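Local coordinates for protein 5'-methylthioadenosine nucleosidase / s-adenosylhomocysteine nucleosidase (Brucella melitensis bv. 1, PDB 4PR3) that is a nucleosidase of the phosphorylase superfamily and holds adenine in a pocket beside the strands of its beta sheet, at residues Asp142-Ser154 and Arg160-Ala172. Residues are numbered along the deposited sequence; the frame is centred on the assembly and turned at random.
Sequences DTASLSTGGNIVS and RIEADMVDMETYA. With ADE (adenine), chain C; PO4 (phosphate ion), chain D.
Thr148 and Asp167, paired on parallel strands 142-148 and 165-167 with side chains on one face of the sheet, join them to the start of helix 170-180. The Thr148 hydroxyl works both ways: OG1 gives its proton to the syn lone pair of Asp167 OD1 and accepts Tyr171 N at 3.0 Å. That rotation, OG1 beside its own backbone N (chi1 -66°), turns the Thr148 methyl CG2 toward the Met168-Glu169 peptide. Asp167 OD2 is gripped three times: Thr170 N arrives almost straight at 2.8 Å on the syn side, while Glu169 N, which closes an Asx turn, and Thr170 OG1 reach it out of the carboxylate plane, from opposite faces. Between the strands the ladder runs Met165 N to Ser145 O, Ser147 N to Met165 O, Asp167 N to Ser147 O (2.7 Å) and Gly149 N to Asp167 O. Ser145 OG takes Asp164 N at 3.0 Å. Ser147 OG donates to a phosphate ion and is also hydrogen-bonded to Arg109. Past the strands, Val153 N and O pair with adenine N1 and N6, and Val166 CG2 lies 3.5 Å from adenine N1. Four donors fix the Asp167 carboxylate, tying strand to helix start beside the adenine.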
loop_
_atom_site.group_PDB
_atom_site.type_symbol
_atom_site.label_atom_id
_atom_site.label_comp_id
_atom_site.label_asym_id
_atom_site.label_seq_id
_atom_site.Cartn_x
_atom_site.Cartn_y
_atom_site.Cartn_z
ATOM N N ASP A 142 -23.809 -3.466 14.006
ATOM C CA ASP A 142 -22.772 -3.875 14.940
ATOM C C ASP A 142 -21.441 -3.215 14.598
ATOM O O ASP A 142 -21.168 -2.916 13.436
ATOM C CB ASP A 142 -22.602 -5.391 14.902
ATOM C CG ASP A 142 -23.588 -6.117 15.791
ATOM O OD1 ASP A 142 -24.760 -6.274 15.387
ATOM O OD2 ASP A 142 -23.176 -6.548 16.889
ATOM N N THR A 143 -20.614 -2.993 15.614
ATOM C CA THR A 143 -19.282 -2.442 15.413
ATOM C C THR A 143 -18.239 -3.520 15.657
ATOM O O THR A 143 -18.450 -4.421 16.469
ATOM C CB THR A 143 -18.998 -1.267 16.363
ATOM O OG1 THR A 143 -19.225 -1.680 17.717
ATOM C CG2 THR A 143 -19.899 -0.095 16.044
ATOM N N ALA A 144 -17.122 -3.433 14.939
ATOM C CA ALA A 144 -16.017 -4.363 15.125
ATOM C C ALA A 144 -14.689 -3.704 14.778
ATOM O O ALA A 144 -14.621 -2.852 13.896
ATOM C CB ALA A 144 -16.222 -5.606 14.277
ATOM N N SER A 145 -13.638 -4.101 15.485
ATOM C CA SER A 145 -12.289 -3.656 15.168
ATOM C C SER A 145 -11.756 -4.480 13.999
ATOM O O SER A 145 -12.093 -5.656 13.852
ATOM C CB SER A 145 -11.382 -3.810 16.385
ATOM O OG SER A 145 -11.425 -5.140 16.876
ATOM N N LEU A 146 -10.927 -3.863 13.166
ATOM C CA LEU A 146 -10.474 -4.510 11.942
ATOM C C LEU A 146 -8.956 -4.508 11.806
ATOM O O LEU A 146 -8.281 -3.577 12.244
ATOM C CB LEU A 146 -11.116 -3.839 10.725
ATOM C CG LEU A 146 -10.797 -4.381 9.330
ATOM C CD1 LEU A 146 -11.191 -5.844 9.205
ATOM C CD2 LEU A 146 -11.502 -3.550 8.278
ATOM N N SER A 147 -8.434 -5.571 11.204
ATOM C CA SER A 147 -7.015 -5.675 10.887
ATOM C C SER A 147 -6.838 -5.827 9.377
ATOM O O SER A 147 -7.528 -6.624 8.742
ATOM C CB SER A 147 -6.401 -6.872 11.612
ATOM O OG SER A 147 -5.020 -6.992 11.332
ATOM N N THR A 148 -5.919 -5.054 8.804
ATOM C CA THR A 148 -5.636 -5.132 7.372
ATOM C C THR A 148 -4.236 -5.683 7.116
ATOM O O THR A 148 -3.276 -5.281 7.774
ATOM C CB THR A 148 -5.777 -3.751 6.685
ATOM O OG1 THR A 148 -7.145 -3.322 6.727
ATOM C CG2 THR A 148 -5.318 -3.809 5.232
ATOM N N GLY A 149 -4.131 -6.609 6.165
ATOM C CA GLY A 149 -2.852 -7.178 5.776
ATOM C C GLY A 149 -2.916 -7.826 4.404
ATOM O O GLY A 149 -3.999 -8.046 3.867
ATOM N N GLY A 150 -1.757 -8.141 3.835
ATOM C CA GLY A 150 -1.702 -8.747 2.518
ATOM C C GLY A 150 -1.971 -10.241 2.524
ATOM O O GLY A 150 -2.074 -10.867 1.469
ATOM N N ASN A 151 -2.079 -10.822 3.712
ATOM C CA ASN A 151 -2.334 -12.254 3.821
ATOM C C ASN A 151 -3.788 -12.569 4.138
ATOM O O ASN A 151 -4.445 -11.854 4.894
ATOM C CB ASN A 151 -1.423 -12.894 4.871
ATOM C CG ASN A 151 -1.696 -12.381 6.271
ATOM O OD1 ASN A 151 -2.133 -11.246 6.452
ATOM N ND2 ASN A 151 -1.438 -13.215 7.271
ATOM N N ILE A 152 -4.292 -13.635 3.530
ATOM C CA ILE A 152 -5.570 -14.199 3.930
ATOM C C ILE A 152 -5.349 -15.000 5.206
ATOM O O ILE A 152 -4.532 -15.920 5.244
ATOM C CB ILE A 152 -6.148 -15.114 2.845
ATOM C CG1 ILE A 152 -6.632 -14.278 1.660
ATOM C CG2 ILE A 152 -7.280 -15.957 3.408
ATOM C CD1 ILE A 152 -7.219 -15.093 0.542
ATOM N N VAL A 153 -6.073 -14.637 6.254
ATOM C CA VAL A 153 -5.889 -15.273 7.548
ATOM C C VAL A 153 -6.775 -16.507 7.677
ATOM O O VAL A 153 -7.987 -16.443 7.448
ATOM C CB VAL A 153 -6.193 -14.294 8.694
ATOM C CG1 VAL A 153 -5.888 -14.935 10.027
ATOM C CG2 VAL A 153 -5.384 -13.016 8.514
ATOM N N SER A 154 -6.165 -17.633 8.033
ATOM C CA SER A 154 -6.910 -18.875 8.202
ATOM C C SER A 154 -6.341 -19.733 9.327
ATOM O O SER A 154 -5.196 -19.548 9.747
ATOM C CB SER A 154 -6.940 -19.667 6.895
ATOM O OG SER A 154 -7.732 -20.833 7.029
ATOM N N ARG A 160 -3.070 -14.872 16.846
ATOM C CA ARG A 160 -2.057 -13.816 16.785
ATOM C C ARG A 160 -2.642 -12.454 16.376
ATOM O O ARG A 160 -1.919 -11.460 16.315
ATOM C CB ARG A 160 -0.913 -14.205 15.839
ATOM C CG ARG A 160 0.182 -15.037 16.495
ATOM C CD ARG A 160 1.107 -15.704 15.473
ATOM N NE ARG A 160 1.822 -14.750 14.630
ATOM C CZ ARG A 160 1.515 -14.489 13.362
ATOM N NH1 ARG A 160 0.500 -15.114 12.779
ATOM N NH2 ARG A 160 2.223 -13.605 12.674
ATOM N N ILE A 161 -3.945 -12.411 16.103
ATOM C CA ILE A 161 -4.614 -11.171 15.699
ATOM C C ILE A 161 -5.503 -10.617 16.817
ATOM O O ILE A 161 -6.431 -11.286 17.268
ATOM C CB ILE A 161 -5.483 -11.388 14.439
ATOM C CG1 ILE A 161 -4.667 -12.036 13.317
ATOM C CG2 ILE A 161 -6.109 -10.077 13.980
ATOM C CD1 ILE A 161 -3.477 -11.215 12.865
ATOM N N GLU A 162 -5.226 -9.390 17.250
ATOM C CA GLU A 162 -5.979 -8.773 18.344
ATOM C C GLU A 162 -7.356 -8.277 17.901
ATOM O O GLU A 162 -8.302 -8.260 18.686
ATOM C CB GLU A 162 -5.191 -7.610 18.955
ATOM C CG GLU A 162 -3.728 -7.915 19.262
ATOM C CD GLU A 162 -3.536 -8.726 20.534
ATOM O OE1 GLU A 162 -4.543 -9.109 21.167
ATOM O OE2 GLU A 162 -2.368 -8.977 20.903
ATOM N N ALA A 163 -7.461 -7.872 16.639
ATOM C CA ALA A 163 -8.704 -7.330 16.102
ATOM C C ALA A 163 -9.793 -8.397 16.008
ATOM O O ALA A 163 -9.503 -9.590 16.027
ATOM C CB ALA A 163 -8.459 -6.692 14.739
ATOM N N ASP A 164 -11.046 -7.956 15.921
ATOM C CA ASP A 164 -12.181 -8.868 15.814
ATOM C C ASP A 164 -12.234 -9.570 14.462
ATOM O O ASP A 164 -12.617 -10.735 14.373
ATOM C CB ASP A 164 -13.500 -8.120 16.034
ATOM C CG ASP A 164 -13.616 -7.533 17.423
ATOM O OD1 ASP A 164 -12.939 -8.045 18.341
ATOM O OD2 ASP A 164 -14.390 -6.562 17.594
HETATM N N MSE A 165 -11.863 -8.851 13.409
HETATM C CA MSE A 165 -11.949 -9.380 12.051
HETATM C C MSE A 165 -10.767 -8.927 11.194
HETATM O O MSE A 165 -10.032 -8.014 11.572
HETATM C CB MSE A 165 -13.275 -8.975 11.402
HETATM C CG MSE A 165 -13.698 -7.549 11.713
HETATM SE SE MSE A 165 -15.216 -6.918 10.657
HETATM C CE MSE A 165 -16.545 -8.200 11.182
ATOM N N VAL A 166 -10.585 -9.577 10.048
ATOM C CA VAL A 166 -9.443 -9.303 9.180
ATOM C C VAL A 166 -9.852 -9.030 7.730
ATOM O O VAL A 166 -10.767 -9.662 7.201
ATOM C CB VAL A 166 -8.416 -10.469 9.206
ATOM C CG1 VAL A 166 -7.855 -10.659 10.605
ATOM C CG2 VAL A 166 -9.050 -11.758 8.711
ATOM N N ASP A 167 -9.174 -8.079 7.094
ATOM C CA ASP A 167 -9.354 -7.843 5.665
ATOM C C ASP A 167 -8.026 -7.491 5.001
ATOM O O ASP A 167 -6.989 -7.415 5.659
ATOM C CB ASP A 167 -10.384 -6.739 5.408
ATOM C CG ASP A 167 -9.772 -5.349 5.430
ATOM O OD1 ASP A 167 -8.936 -5.076 6.323
ATOM O OD2 ASP A 167 -10.127 -4.531 4.549
HETATM N N MSE A 168 -8.052 -7.334 3.683
HETATM C CA MSE A 168 -6.852 -6.976 2.932
HETATM C C MSE A 168 -6.713 -5.537 2.425
HETATM O O MSE A 168 -5.734 -5.212 1.759
HETATM C CB MSE A 168 -6.637 -7.990 1.821
HETATM C CG MSE A 168 -6.581 -9.391 2.383
HETATM SE SE MSE A 168 -6.640 -10.741 1.022
HETATM C CE MSE A 168 -5.051 -10.194 0.027
ATOM N N GLU A 169 -7.688 -4.686 2.729
ATOM C CA GLU A 169 -7.826 -3.396 2.045
ATOM C C GLU A 169 -7.905 -2.163 2.945
ATOM O O GLU A 169 -7.140 -1.218 2.780
ATOM C CB GLU A 169 -9.000 -3.404 1.060
ATOM C CG GLU A 169 -8.707 -4.128 -0.244
ATOM C CD GLU A 169 -8.916 -5.626 -0.139
ATOM O OE1 GLU A 169 -9.911 -6.046 0.497
ATOM O OE2 GLU A 169 -8.085 -6.381 -0.691
ATOM N N THR A 170 -8.877 -2.170 3.851
ATOM C CA THR A 170 -9.358 -0.973 4.541
ATOM C C THR A 170 -8.301 0.003 5.066
ATOM O O THR A 170 -8.422 1.204 4.837
ATOM C CB THR A 170 -10.292 -1.368 5.698
ATOM O OG1 THR A 170 -11.354 -2.181 5.187
ATOM C CG2 THR A 170 -10.880 -0.136 6.372
ATOM N N TYR A 171 -7.271 -0.487 5.749
ATOM C CA TYR A 171 -6.240 0.414 6.269
ATOM C C TYR A 171 -5.552 1.194 5.148
ATOM O O TYR A 171 -5.179 2.352 5.323
ATOM C CB TYR A 171 -5.198 -0.334 7.107
ATOM C CG TYR A 171 -4.078 0.556 7.598
ATOM C CD1 TYR A 171 -4.178 1.228 8.813
ATOM C CD2 TYR A 171 -2.922 0.733 6.845
ATOM C CE1 TYR A 171 -3.160 2.049 9.257
ATOM C CE2 TYR A 171 -1.906 1.551 7.279
ATOM C CZ TYR A 171 -2.027 2.206 8.485
ATOM O OH TYR A 171 -1.006 3.021 8.914
ATOM N N ALA A 172 -5.376 0.551 4.002
ATOM C CA ALA A 172 -4.785 1.217 2.852
ATOM C C ALA A 172 -5.722 2.302 2.321
ATOM O O ALA A 172 -5.271 3.347 1.850
ATOM C CB ALA A 172 -4.459 0.210 1.768
HETATM N N9 ADE C . -11.411 -11.291 3.464
HETATM C C8 ADE C . -12.331 -12.284 3.649
HETATM N N7 ADE C . -11.888 -13.287 4.368
HETATM C C5 ADE C . -10.586 -12.926 4.675
HETATM C C6 ADE C . -9.572 -13.567 5.415
HETATM N N6 ADE C . -9.727 -14.758 6.002
HETATM N N1 ADE C . -8.386 -12.936 5.527
HETATM C C2 ADE C . -8.229 -11.744 4.938
HETATM N N3 ADE C . -9.105 -11.046 4.217
HETATM C C4 ADE C . -10.275 -11.700 4.123
HETATM P P PO4 D . -3.688 -6.698 14.983
HETATM O O1 PO4 D . -2.864 -5.612 14.330
HETATM O O2 PO4 D . -3.926 -7.797 13.977
HETATM O O3 PO4 D . -2.944 -7.262 16.173
HETATM O O4 PO4 D . -5.016 -6.126 15.429
#